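Local atomic coordinates of phosphoserine phosphatase RsbX (Bacillus subtilis, PDB entry 3W42), a protein that dephosphorylates the stressosome protein RsbS and so acts as a negative regulator of sigma-B in the general stress response. Residues Glu5-Glu8 with His9-Thr12. Numbering follows the deposited sequence.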
loop_
_atom_site.group_PDB
_atom_site.type_symbol
_atom_site.label_atom_id
_atom_site.label_comp_id
_atom_site.label_asym_id
_atom_site.label_seq_id
_atom_site.Cartn_x
_atom_site.Cartn_y
_atom_site.Cartn_z
ATOM N N GLU A 5 3.358 14.291 -1.651
ATOM C CA GLU A 5 2.985 14.795 -2.949
ATOM C C GLU A 5 1.570 15.316 -2.874
ATOM O O GLU A 5 0.812 14.923 -1.977
ATOM C CB GLU A 5 3.076 13.708 -4.036
ATOM C CG GLU A 5 4.518 13.125 -4.240
ATOM C CD GLU A 5 5.590 14.051 -4.799
ATOM O OE1 GLU A 5 6.832 13.697 -4.694
ATOM O OE2 GLU A 5 5.282 15.157 -5.328
ATOM N N GLU A 6 1.198 16.208 -3.785
ATOM C CA GLU A 6 -0.164 16.715 -3.838
ATOM C C GLU A 6 -0.511 17.174 -5.238
ATOM O O GLU A 6 0.350 17.782 -5.917
ATOM C CB GLU A 6 -0.289 17.937 -2.908
ATOM C CG GLU A 6 -1.695 18.502 -2.832
ATOM C CD GLU A 6 -1.919 19.485 -1.710
ATOM O OE1 GLU A 6 -1.033 19.696 -0.919
ATOM O OE2 GLU A 6 -3.090 19.993 -1.541
ATOM N N ASN A 7 -1.745 16.972 -5.623
ATOM C CA ASN A 7 -2.316 17.587 -6.791
ATOM C C ASN A 7 -3.731 18.033 -6.467
ATOM O O ASN A 7 -4.107 18.043 -5.293
ATOM C CB ASN A 7 -2.135 16.775 -8.060
ATOM C CG ASN A 7 -2.983 15.532 -8.100
ATOM O OD1 ASN A 7 -3.894 15.330 -7.281
ATOM N ND2 ASN A 7 -2.653 14.646 -9.015
ATOM N N GLU A 8 -4.528 18.372 -7.468
ATOM C CA GLU A 8 -5.861 18.851 -7.176
ATOM C C GLU A 8 -6.794 17.760 -6.626
ATOM O O GLU A 8 -7.826 18.101 -6.050
ATOM C CB GLU A 8 -6.483 19.460 -8.465
ATOM C CG GLU A 8 -5.771 20.735 -8.988
ATOM C CD GLU A 8 -6.104 21.096 -10.443
ATOM O OE1 GLU A 8 -5.655 20.303 -11.369
ATOM O OE2 GLU A 8 -6.814 22.092 -10.676
ATOM N N HIS A 9 -6.443 16.517 -6.818
ATOM C CA HIS A 9 -7.312 15.386 -6.531
ATOM C C HIS A 9 -6.920 14.578 -5.321
ATOM O O HIS A 9 -7.752 13.822 -4.783
ATOM C CB HIS A 9 -7.379 14.469 -7.753
ATOM C CG HIS A 9 -7.852 15.218 -8.959
ATOM N ND1 HIS A 9 -9.123 15.725 -9.058
ATOM C CD2 HIS A 9 -7.140 15.594 -10.047
ATOM C CE1 HIS A 9 -9.168 16.382 -10.218
ATOM N NE2 HIS A 9 -7.976 16.335 -10.802
ATOM N N ILE A 10 -5.671 14.627 -4.914
ATOM C CA ILE A 10 -5.177 13.821 -3.811
ATOM C C ILE A 10 -3.945 14.468 -3.203
ATOM O O ILE A 10 -3.168 15.116 -3.886
ATOM C CB ILE A 10 -4.804 12.374 -4.309
ATOM C CG1 ILE A 10 -4.736 11.359 -3.124
ATOM C CG2 ILE A 10 -3.559 12.365 -5.235
ATOM C CD1 ILE A 10 -4.464 9.961 -3.572
ATOM N N GLN A 11 -3.802 14.261 -1.898
ATOM C CA GLN A 11 -2.537 14.470 -1.216
ATOM C C GLN A 11 -2.081 13.157 -0.613
ATOM O O GLN A 11 -2.922 12.414 -0.073
ATOM C CB GLN A 11 -2.485 15.636 -0.263
ATOM C CG GLN A 11 -3.317 15.489 0.923
ATOM C CD GLN A 11 -3.123 16.487 2.017
ATOM O OE1 GLN A 11 -3.340 15.951 3.185
ATOM N NE2 GLN A 11 -3.042 17.825 1.727
ATOM N N THR A 12 -0.801 12.866 -0.736
ATOM C CA THR A 12 -0.267 11.611 -0.285
ATOM C C THR A 12 0.997 11.800 0.590
ATOM O O THR A 12 1.698 12.818 0.491
ATOM C CB THR A 12 0.078 10.664 -1.427
ATOM O OG1 THR A 12 1.081 11.256 -2.279
ATOM C CG2 THR A 12 -1.141 10.308 -2.289
HETATM O O HOH W 1 -7.187 18.121 -12.901
#
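His9 meets Asn7 and Glu8 at the reversal of a β-hairpin, where strand 2-6, outermost in its sheet, turns back into strand 10-17 of the PPM-type phosphatase sandwich. The amide N of His9 donates to Asn7 OD1 over 2.8 Å, arriving from above the side-chain carbonyl plane. The imidazole lies with one face against Glu8 CB, a CH-π contact with the carbon 4.2 Å from the ring centroid. A water joins His9 NE2 to Glu8 OE1, while Phe97 also meets the ring.

Ile10 N is the second donor to Asn7 OD1, at 3.0 Å. Asparagine suits this corner: with CG between the backbone N and the carbonyl carbon (chi1 71°), its short side chain brings one oxygen back to two backbone N-H groups. Ile10 O accepts from Asn7 N, while the branched aliphatic side chain is buried and touches Phe97.

Gln11 faces Glu6 in a non-hydrogen-bonded pair. Long polar chains suit this outward face; they run side by side, but amide and carboxylate stand 81° apart without bonding, and Gln11 OE1 instead accepts from Val173 N.

Thr12, small and β-branched, suits an extended strand and the buried face it shares with Glu5, where it touches Met31 of strand 27-33. Paired backbone hydrogen bonds join Thr12 to Glu5, Thr12 N donating to Glu5 O over 2.9 Å. Thr12 OG1 packs 3.6 Å from Glu5 CB.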